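F5/8 type C domain protein (Bacteroides ovatus, PDB 4ZRX) is a putative alpha-L-fucosidase, probably removing L-fucose from glycans with a TIM-barrel catalytic domain that is joined to beta-rich domains, one of the F5/8 type C family. Local coordinates at residues Val9-Phe14 against Glu279-Pro284; Gln22-Ala27 against Gly269-Leu274; Ala27-Pro32 against Cys446-Tyr451. All coordinates share one frame; numbering follows the deposited sequence.

The three contacts cluster on one side of the molecule, with centres 10 to 12 Å apart. Interaction 1 pairs strand 11-13 with strand 279-290 of the barrel sheet; interaction 2 sets helix 20-27 against helix 271-274; interaction 3 joins the turn after helix 20-27 to the loop before strand 450-458. Along the chain, interaction 2 is nested inside the loop closed by interaction 1, whereas interaction 3 alternates with both. A27 belongs to interactions 2 and 3, and its CB also packs 3.5 Å from L280 CD2 of interaction 1. The N-terminal region thus ties the barrel to the sheets built from residues 368-458.

Interaction 1: residues Val9-Phe14 against Glu279-Pro284; sequences VKHVEF and ELFWYP
H11 and V12 of V9-F14 pair with F281 and L280 of E279-P284 as antiparallel beta strands, adding strand 11-13 to the barrel strand 279-290; the two strand axes approach to 4.8 Å. The register is fixed by backbone bonds. V12 and L280 form a hydrogen-bonded pair, V12 N giving to L280 O at 3.0 Å and L280 N to V12 O at 2.9 Å. A further bond, W282 N to K10 O at 2.7 Å, continues the pairing to K10, just before strand 11-13, its donor lying above the carbonyl plane.

The face carrying V12 and L280 is apolar, with V12 CG1 alongside L280 CB. F14, just past the strand, brings CZ to the same L280 CB at 4.0 Å and lies against the backbone of E279, whose CA sits over one face of the F14 ring near its rim. Helix 20-27 packs on V12, F14 and L280.

On the face carrying H11, E279 and F281, the H11 and F281 rings lie almost parallel but slid apart, centroids 5.2 Å from each other, so they barely overlap. The polar contact here is a His-carboxylate hydrogen bond. E279 sends its CG between its own backbone N and carbonyl carbon (chi1 54°), and the chain beyond is extended, which brings OE1 to the imidazole edge. The carboxylate is turned 60° from the ring. R251 forms a salt bridge with OE2, so both oxygens are engaged. E279 OE1 accepts the N-H of H11 NE2 on its anti side, slightly out of the carboxylate plane, at 2.6 Å with an N-H...O angle of 155°.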
loop_
_atom_site.group_PDB
_atom_site.type_symbol
_atom_site.label_atom_id
_atom_site.label_comp_id
_atom_site.label_asym_id
_atom_site.label_seq_id
_atom_site.Cartn_x
_atom_site.Cartn_y
_atom_site.Cartn_z
ATOM N N VAL A 9 9.560 -27.646 3.462
ATOM C CA VAL A 9 9.843 -26.296 3.950
ATOM C C VAL A 9 10.396 -25.447 2.805
ATOM O O VAL A 9 11.449 -25.746 2.277
ATOM C CB VAL A 9 10.795 -26.293 5.182
ATOM C CG1 VAL A 9 11.061 -24.924 5.656
ATOM C CG2 VAL A 9 10.213 -27.110 6.328
ATOM N N LYS A 10 9.649 -24.375 2.440
ATOM C CA LYS A 10 10.088 -23.269 1.544
ATOM C C LYS A 10 10.167 -23.559 0.072
ATOM O O LYS A 10 9.893 -22.668 -0.750
ATOM C CB LYS A 10 11.390 -22.613 2.050
ATOM C CG LYS A 10 11.716 -21.287 1.414
ATOM C CD LYS A 10 12.953 -20.679 2.097
ATOM C CE LYS A 10 13.582 -19.544 1.291
ATOM N NZ LYS A 10 14.717 -18.935 2.064
ATOM N N HIS A 11 10.533 -24.791 -0.285
ATOM C CA HIS A 11 10.646 -25.199 -1.685
ATOM C C HIS A 11 10.280 -26.645 -1.855
ATOM O O HIS A 11 10.558 -27.455 -0.962
ATOM C CB HIS A 11 12.084 -24.904 -2.139
ATOM C CG HIS A 11 12.407 -25.352 -3.516
ATOM N ND1 HIS A 11 13.392 -26.285 -3.758
ATOM C CD2 HIS A 11 11.920 -24.995 -4.727
ATOM C CE1 HIS A 11 13.491 -26.482 -5.061
ATOM N NE2 HIS A 11 12.617 -25.710 -5.673
ATOM N N VAL A 12 9.613 -26.949 -2.956
ATOM C CA VAL A 12 9.414 -28.317 -3.363
ATOM C C VAL A 12 9.616 -28.428 -4.864
ATOM O O VAL A 12 9.188 -27.582 -5.607
ATOM C CB VAL A 12 7.998 -28.837 -2.944
ATOM C CG1 VAL A 12 6.830 -28.023 -3.586
ATOM C CG2 VAL A 12 7.842 -30.294 -3.291
ATOM N N GLU A 13 10.293 -29.504 -5.287
ATOM C CA GLU A 13 10.504 -29.832 -6.693
ATOM C C GLU A 13 9.528 -30.946 -7.071
ATOM O O GLU A 13 9.472 -31.957 -6.376
ATOM C CB GLU A 13 11.947 -30.340 -6.888
ATOM C CG GLU A 13 13.005 -29.275 -6.657
ATOM C CD GLU A 13 14.033 -29.621 -5.559
ATOM O OE1 GLU A 13 13.669 -30.200 -4.496
ATOM O OE2 GLU A 13 15.204 -29.250 -5.742
ATOM N N PHE A 14 8.775 -30.790 -8.147
ATOM C CA PHE A 14 7.864 -31.827 -8.563
ATOM C C PHE A 14 8.697 -32.850 -9.370
ATOM O O PHE A 14 9.534 -32.453 -10.187
ATOM C CB PHE A 14 6.753 -31.290 -9.442
ATOM C CG PHE A 14 5.934 -30.224 -8.806
ATOM C CD1 PHE A 14 5.514 -30.324 -7.468
ATOM C CD2 PHE A 14 5.531 -29.129 -9.564
ATOM C CE1 PHE A 14 4.734 -29.315 -6.891
ATOM C CE2 PHE A 14 4.748 -28.110 -8.976
ATOM C CZ PHE A 14 4.342 -28.235 -7.637
ATOM N N GLU A 279 8.365 -26.704 -10.027
ATOM C CA GLU A 279 8.713 -26.497 -8.646
ATOM C C GLU A 279 7.832 -25.401 -8.076
ATOM O O GLU A 279 7.125 -24.737 -8.812
ATOM C CB GLU A 279 10.190 -26.167 -8.489
ATOM C CG GLU A 279 10.703 -24.999 -9.316
ATOM C CD GLU A 279 12.194 -24.796 -9.215
ATOM O OE1 GLU A 279 12.838 -25.187 -8.195
ATOM O OE2 GLU A 279 12.741 -24.157 -10.136
ATOM N N LEU A 280 7.850 -25.285 -6.755
ATOM C CA LEU A 280 6.982 -24.367 -6.072
ATOM C C LEU A 280 7.703 -23.813 -4.871
ATOM O O LEU A 280 8.525 -24.489 -4.241
ATOM C CB LEU A 280 5.639 -25.016 -5.714
ATOM C CG LEU A 280 4.423 -24.089 -5.492
ATOM C CD1 LEU A 280 3.915 -23.591 -6.838
ATOM C CD2 LEU A 280 3.280 -24.882 -4.794
ATOM N N PHE A 281 7.396 -22.548 -4.578
ATOM C CA PHE A 281 8.125 -21.802 -3.578
ATOM C C PHE A 281 7.184 -21.240 -2.534
ATOM O O PHE A 281 6.154 -20.695 -2.909
ATOM C CB PHE A 281 8.920 -20.639 -4.216
ATOM C CG PHE A 281 9.782 -21.039 -5.357
ATOM C CD1 PHE A 281 11.062 -21.498 -5.158
ATOM C CD2 PHE A 281 9.306 -20.966 -6.648
ATOM C CE1 PHE A 281 11.839 -21.903 -6.246
ATOM C CE2 PHE A 281 10.060 -21.365 -7.716
ATOM C CZ PHE A 281 11.324 -21.834 -7.508
ATOM N N TRP A 282 7.563 -21.292 -1.237
ATOM C CA TRP A 282 6.848 -20.483 -0.235
ATOM C C TRP A 282 7.519 -19.110 -0.302
ATOM O O TRP A 282 8.705 -18.900 0.085
ATOM C CB TRP A 282 6.888 -21.058 1.193
ATOM C CG TRP A 282 5.942 -20.257 2.057
ATOM C CD1 TRP A 282 6.214 -19.129 2.720
ATOM C CD2 TRP A 282 4.535 -20.489 2.233
ATOM N NE1 TRP A 282 5.091 -18.596 3.262
ATOM C CE2 TRP A 282 4.043 -19.436 3.024
ATOM C CE3 TRP A 282 3.655 -21.481 1.813
ATOM C CZ2 TRP A 282 2.709 -19.366 3.436
ATOM C CZ3 TRP A 282 2.308 -21.403 2.215
ATOM C CH2 TRP A 282 1.867 -20.344 3.035
ATOM N N TYR A 283 6.784 -18.138 -0.834
ATOM C CA TYR A 283 7.396 -16.840 -1.219
ATOM C C TYR A 283 6.281 -15.846 -1.084
ATOM O O TYR A 283 5.597 -15.541 -2.039
ATOM C CB TYR A 283 7.940 -16.981 -2.621
ATOM C CG TYR A 283 8.815 -15.872 -3.173
ATOM C CD1 TYR A 283 9.747 -15.192 -2.362
ATOM C CD2 TYR A 283 8.801 -15.582 -4.536
ATOM C CE1 TYR A 283 10.544 -14.184 -2.861
ATOM C CE2 TYR A 283 9.627 -14.544 -5.052
ATOM C CZ TYR A 283 10.516 -13.891 -4.213
ATOM O OH TYR A 283 11.385 -12.930 -4.735
ATOM N N PRO A 284 6.082 -15.341 0.128
ATOM C CA PRO A 284 4.881 -14.608 0.433
ATOM C C PRO A 284 4.976 -13.130 0.168
ATOM O O PRO A 284 6.024 -12.554 0.275
ATOM C CB PRO A 284 4.703 -14.853 1.933
ATOM C CG PRO A 284 6.105 -14.927 2.448
ATOM C CD PRO A 284 6.801 -15.722 1.374
#

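Interaction 2: residues Gln22-Ala27 against Gly269-Leu274; sequences QKVDMA and GSRKIL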
loop_
_atom_site.group_PDB
_atom_site.type_symbol
_atom_site.label_atom_id
_atom_site.label_comp_id
_atom_site.label_asym_id
_atom_site.label_seq_id
_atom_site.Cartn_x
_atom_site.Cartn_y
_atom_site.Cartn_z
ATOM N N GLN A 22 -0.690 -35.039 -8.291
ATOM C CA GLN A 22 0.511 -35.144 -7.476
ATOM C C GLN A 22 1.057 -33.736 -7.157
ATOM O O GLN A 22 1.499 -33.467 -6.045
ATOM C CB GLN A 22 1.563 -36.000 -8.185
ATOM C CG GLN A 22 1.216 -37.454 -8.087
ATOM C CD GLN A 22 1.702 -38.271 -9.276
ATOM O OE1 GLN A 22 2.760 -37.997 -9.847
ATOM N NE2 GLN A 22 0.915 -39.276 -9.661
ATOM N N LYS A 23 1.062 -32.861 -8.154
ATOM C CA LYS A 23 1.497 -31.463 -7.916
ATOM C C LYS A 23 0.638 -30.763 -6.875
ATOM O O LYS A 23 1.174 -30.059 -6.039
ATOM C CB LYS A 23 1.490 -30.623 -9.200
ATOM C CG LYS A 23 2.535 -31.074 -10.197
ATOM C CD LYS A 23 2.560 -30.220 -11.428
ATOM C CE LYS A 23 3.569 -30.756 -12.399
ATOM N NZ LYS A 23 3.642 -29.918 -13.614
ATOM N N VAL A 24 -0.673 -30.940 -6.957
ATOM C CA VAL A 24 -1.572 -30.327 -6.008
ATOM C C VAL A 24 -1.335 -30.848 -4.589
ATOM O O VAL A 24 -1.322 -30.063 -3.651
ATOM C CB VAL A 24 -3.037 -30.489 -6.435
ATOM C CG1 VAL A 24 -3.968 -30.151 -5.325
ATOM C CG2 VAL A 24 -3.297 -29.576 -7.626
ATOM N N ASP A 25 -1.113 -32.158 -4.464
ATOM C CA ASP A 25 -0.846 -32.796 -3.172
ATOM C C ASP A 25 0.440 -32.252 -2.544
ATOM O O ASP A 25 0.489 -31.932 -1.357
ATOM C CB ASP A 25 -0.730 -34.343 -3.399
ATOM C CG ASP A 25 -0.604 -35.126 -2.125
ATOM O OD1 ASP A 25 0.474 -35.136 -1.526
ATOM O OD2 ASP A 25 -1.574 -35.829 -1.763
HETATM N N MSE A 26 1.486 -32.113 -3.361
HETATM C CA MSE A 26 2.737 -31.596 -2.879
HETATM C C MSE A 26 2.593 -30.096 -2.557
HETATM O O MSE A 26 3.053 -29.614 -1.525
HETATM C CB MSE A 26 3.839 -31.857 -3.896
HETATM C CG MSE A 26 4.108 -33.372 -4.040
HETATM SE SE MSE A 26 5.497 -33.701 -5.353
HETATM C CE MSE A 26 7.036 -33.392 -4.210
ATOM N N ALA A 27 1.927 -29.381 -3.443
ATOM C CA ALA A 27 1.724 -27.927 -3.240
ATOM C C ALA A 27 1.035 -27.614 -1.900
ATOM O O ALA A 27 1.362 -26.659 -1.206
ATOM C CB ALA A 27 0.875 -27.348 -4.392
ATOM N N GLY A 269 -0.296 -18.840 -8.806
ATOM C CA GLY A 269 -0.383 -20.156 -8.158
ATOM C C GLY A 269 -1.623 -20.992 -8.293
ATOM O O GLY A 269 -1.731 -21.950 -7.533
ATOM N N SER A 270 -2.528 -20.676 -9.227
ATOM C CA SER A 270 -3.728 -21.511 -9.410
ATOM C C SER A 270 -3.340 -22.907 -9.895
ATOM O O SER A 270 -2.251 -23.115 -10.385
ATOM C CB SER A 270 -4.659 -20.942 -10.456
ATOM O OG SER A 270 -4.039 -21.034 -11.734
ATOM N N ARG A 271 -4.268 -23.859 -9.806
ATOM C CA ARG A 271 -3.961 -25.196 -10.324
ATOM C C ARG A 271 -3.664 -25.185 -11.819
ATOM O O ARG A 271 -2.839 -25.970 -12.304
ATOM C CB ARG A 271 -5.128 -26.178 -10.115
ATOM C CG ARG A 271 -5.421 -26.440 -8.666
ATOM C CD ARG A 271 -6.410 -27.635 -8.528
ATOM N NE ARG A 271 -6.908 -27.751 -7.168
ATOM C CZ ARG A 271 -7.410 -28.852 -6.620
ATOM N NH1 ARG A 271 -7.386 -30.016 -7.290
ATOM N NH2 ARG A 271 -7.864 -28.832 -5.384
ATOM N N LYS A 272 -4.319 -24.293 -12.538
ATOM C CA LYS A 272 -4.050 -24.146 -13.962
ATOM C C LYS A 272 -2.589 -23.858 -14.203
ATOM O O LYS A 272 -1.968 -24.485 -15.072
ATOM C CB LYS A 272 -4.903 -23.013 -14.507
ATOM C CG LYS A 272 -4.777 -22.664 -15.973
ATOM C CD LYS A 272 -5.592 -21.315 -16.163
ATOM C CE LYS A 272 -5.121 -20.440 -17.272
ATOM N NZ LYS A 272 -5.562 -21.058 -18.566
ATOM N N ILE A 273 -2.025 -22.895 -13.490
ATOM C CA ILE A 273 -0.638 -22.556 -13.737
ATOM C C ILE A 273 0.352 -23.595 -13.189
ATOM O O ILE A 273 1.471 -23.703 -13.697
ATOM C CB ILE A 273 -0.353 -21.105 -13.322
ATOM C CG1 ILE A 273 0.819 -20.534 -14.116
ATOM C CG2 ILE A 273 -0.156 -20.902 -11.796
ATOM C CD1 ILE A 273 0.631 -19.017 -14.353
ATOM N N LEU A 274 -0.047 -24.389 -12.185
ATOM C CA LEU A 274 0.775 -25.542 -11.761
ATOM C C LEU A 274 1.128 -26.494 -12.867
ATOM O O LEU A 274 2.187 -27.130 -12.815
ATOM C CB LEU A 274 0.076 -26.367 -10.684
ATOM C CG LEU A 274 0.030 -25.705 -9.330
ATOM C CD1 LEU A 274 -0.702 -26.616 -8.321
ATOM C CD2 LEU A 274 1.455 -25.417 -8.853
#
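V24 and L274 meet where helix 20-27 packs against a short, weakly bonded helical turn at about 271-274, a helix-helix contact within the alpha-L-fucosidase region. The L274 side of the contact is apolar and buried. The L274 side chain leaves its backbone toward helix 20-27, and its CD1 lies 4.0 Å from V24 CG2 and 4.3 Å from A27 CB; L280 of strand 279-290 touches both L274 and A27.

K23 supplies the polar end of this buried side. Its chain is fully extended past CG, with chi2, chi3 and chi4 all near 180°, and NZ donates to L274 O at 3.2 Å, tilted 18° from the carbonyl plane. K23 NZ also donates to A277 O, its strongest partner, and weakly to E275 O, so the backbone carbonyls of L274, E275 and A277 gather round the ammonium group. A leucine in place of K23 would probably leave the carbonyl oxygens of L274 and A277 without this donor and the chain from L274 to A277 less firmly held.

R271 marks the solvent side, lying across V24 at about a right angle. E402 holds its NE in a salt bridge, which helps fix the plane of the group. V24 meets it with both methyls: CG2 touches R271 CD at 3.8 Å, and CG1 sits 3.8 Å above the guanidinium plane, over its centre.

Interaction 3: residues Ala27-Pro32 against Cys446-Tyr451; sequences AARLVP and CRLTAY. With EDO (1,2-ethanediol), chain C.
A water molecule bridges the segments between R447 NH1 and A27 O, although R447 and A27 touch directly as well. It accepts from R447 NH1 at 2.9 Å and donates a weak bond to A27 O. That carbonyl also receives L30 N at 3.3 Å, closing a type I beta turn from A27 to L30, so the water bridges a charged side chain to a turn backbone. The direct touch, R447 NH1 to A27 CB at 3.9 Å, is oblique to the guanidinium.

R447 is anchored at several points. With CG anti to the carbonyl carbon (chi1 -57°) and the chain extended from CG to NE, the side chain runs past the turn; E402 takes its NE in a salt bridge, G269 O accepts from NH2, and W239 makes a cation-pi contact. Nearer the backbone, R447 CB meets A28 CB at 3.9 Å.

In the fold this is probably the seam between the TIM-barrel domain and a beta-sandwich: the turn belongs to the alpha-L-fucosidase region, while C446-Y451 connects strands 438-446 and 450-458, which lie in the two four-stranded antiparallel sheets of the sandwich.

L448 forms the outer, more exposed half of the contact. Its side chain leaves the backbone toward the turn, and CD1 touches A28 CB at 3.7 Å. The same methyl reaches R29 CG at 4.2 Å; a bend of the R29 chain at chi3 (-70°) turns the guanidinium back so that this methyl also lies at its edge, near its plane. R29 NH2 pairs with D25 in a salt bridge. Farther along, a 1,2-ethanediol, probably from the crystallisation liquor, donates from O2 to P32 O at 2.6 Å.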
loop_
_atom_site.group_PDB
_atom_site.type_symbol
_atom_site.label_atom_id
_atom_site.label_comp_id
_atom_site.label_asym_id
_atom_site.label_seq_id
_atom_site.Cartn_x
_atom_site.Cartn_y
_atom_site.Cartn_z
ATOM N N ALA A 27 1.927 -29.381 -3.443
ATOM C CA ALA A 27 1.724 -27.927 -3.240
ATOM C C ALA A 27 1.035 -27.614 -1.900
ATOM O O ALA A 27 1.362 -26.659 -1.206
ATOM C CB ALA A 27 0.875 -27.348 -4.392
ATOM N N ALA A 28 0.060 -28.458 -1.553
ATOM C CA ALA A 28 -0.706 -28.297 -0.345
ATOM C C ALA A 28 0.151 -28.454 0.892
ATOM O O ALA A 28 -0.251 -28.033 1.985
ATOM C CB ALA A 28 -1.886 -29.320 -0.323
ATOM N N ARG A 29 1.309 -29.101 0.761
ATOM C CA ARG A 29 2.135 -29.372 1.924
ATOM C C ARG A 29 3.421 -28.601 1.932
ATOM O O ARG A 29 4.356 -28.916 2.666
ATOM C CB ARG A 29 2.397 -30.876 1.993
ATOM C CG ARG A 29 1.125 -31.626 2.271
ATOM C CD ARG A 29 1.351 -33.122 2.312
ATOM N NE ARG A 29 1.647 -33.632 0.983
ATOM C CZ ARG A 29 2.827 -34.087 0.574
ATOM N NH1 ARG A 29 3.889 -34.111 1.374
ATOM N NH2 ARG A 29 2.955 -34.528 -0.668
ATOM N N LEU A 30 3.458 -27.530 1.135
ATOM C CA LEU A 30 4.563 -26.604 1.120
ATOM C C LEU A 30 4.342 -25.537 2.188
ATOM O O LEU A 30 3.270 -24.942 2.240
ATOM C CB LEU A 30 4.651 -25.966 -0.247
ATOM C CG LEU A 30 5.641 -24.830 -0.472
ATOM C CD1 LEU A 30 7.071 -25.335 -0.296
ATOM C CD2 LEU A 30 5.465 -24.257 -1.852
ATOM N N VAL A 31 5.329 -25.311 3.030
ATOM C CA VAL A 31 5.163 -24.551 4.252
ATOM C C VAL A 31 6.291 -23.503 4.448
ATOM O O VAL A 31 7.360 -23.687 3.931
ATOM C CB VAL A 31 5.053 -25.447 5.493
ATOM C CG1 VAL A 31 3.931 -26.410 5.333
ATOM C CG2 VAL A 31 6.363 -26.132 5.810
ATOM N N PRO A 32 6.029 -22.392 5.158
ATOM C CA PRO A 32 7.090 -21.403 5.463
ATOM C C PRO A 32 8.171 -21.937 6.401
ATOM O O PRO A 32 7.933 -22.863 7.206
ATOM C CB PRO A 32 6.331 -20.241 6.175
ATOM C CG PRO A 32 5.024 -20.882 6.647
ATOM C CD PRO A 32 4.715 -21.968 5.681
ATOM N N CYS A 446 -10.893 -26.863 -1.964
ATOM C CA CYS A 446 -9.578 -26.791 -1.310
ATOM C C CYS A 446 -8.692 -27.884 -1.811
ATOM O O CYS A 446 -9.188 -28.873 -2.420
ATOM C CB CYS A 446 -9.692 -26.820 0.184
ATOM S SG CYS A 446 -10.510 -28.325 0.880
ATOM N N ARG A 447 -7.407 -27.715 -1.568
ATOM C CA ARG A 447 -6.417 -28.719 -1.843
ATOM C C ARG A 447 -6.309 -29.625 -0.649
ATOM O O ARG A 447 -6.121 -29.161 0.470
ATOM C CB ARG A 447 -5.076 -28.048 -2.137
ATOM C CG ARG A 447 -5.212 -27.063 -3.312
ATOM C CD ARG A 447 -3.916 -26.268 -3.534
ATOM N NE ARG A 447 -4.073 -25.430 -4.715
ATOM C CZ ARG A 447 -3.127 -24.704 -5.289
ATOM N NH1 ARG A 447 -1.878 -24.647 -4.798
ATOM N NH2 ARG A 447 -3.443 -23.999 -6.362
ATOM N N LEU A 448 -6.368 -30.955 -0.894
ATOM C CA LEU A 448 -6.362 -31.913 0.223
ATOM C C LEU A 448 -7.388 -31.495 1.289
ATOM O O LEU A 448 -8.491 -31.171 0.907
ATOM C CB LEU A 448 -4.999 -32.065 0.833
ATOM C CG LEU A 448 -3.866 -32.560 -0.065
ATOM C CD1 LEU A 448 -2.575 -32.831 0.745
ATOM C CD2 LEU A 448 -4.246 -33.815 -0.863
ATOM N N THR A 449 -7.058 -31.571 2.595
ATOM C CA THR A 449 -7.938 -31.125 3.659
ATOM C C THR A 449 -7.531 -29.744 4.136
ATOM O O THR A 449 -6.369 -29.553 4.491
ATOM C CB THR A 449 -7.898 -32.150 4.793
ATOM O OG1 THR A 449 -8.346 -33.405 4.288
ATOM C CG2 THR A 449 -8.819 -31.766 5.932
ATOM N N ALA A 450 -8.468 -28.787 4.160
ATOM C CA ALA A 450 -8.213 -27.447 4.663
ATOM C C ALA A 450 -8.252 -27.418 6.173
ATOM O O ALA A 450 -9.047 -28.144 6.761
ATOM C CB ALA A 450 -9.264 -26.483 4.151
ATOM N N TYR A 451 -7.415 -26.598 6.760
ATOM C CA TYR A 451 -7.337 -26.392 8.213
ATOM C C TYR A 451 -7.605 -24.912 8.534
ATOM O O TYR A 451 -6.747 -24.066 8.295
ATOM C CB TYR A 451 -5.962 -26.801 8.718
ATOM C CG TYR A 451 -5.657 -28.229 8.421
ATOM C CD1 TYR A 451 -6.474 -29.247 8.884
ATOM C CD2 TYR A 451 -4.561 -28.585 7.668
ATOM C CE1 TYR A 451 -6.174 -30.584 8.581
ATOM C CE2 TYR A 451 -4.278 -29.895 7.361
ATOM C CZ TYR A 451 -5.080 -30.876 7.815
ATOM O OH TYR A 451 -4.789 -32.191 7.486
HETATM C C1 EDO C . 6.781 -22.393 10.650
HETATM O O1 EDO C . 7.626 -23.295 11.374
HETATM C C2 EDO C . 5.623 -23.113 9.996
HETATM O O2 EDO C . 5.969 -23.698 8.743
HETATM O O HOH W 1 -0.909 -25.093 -2.130
#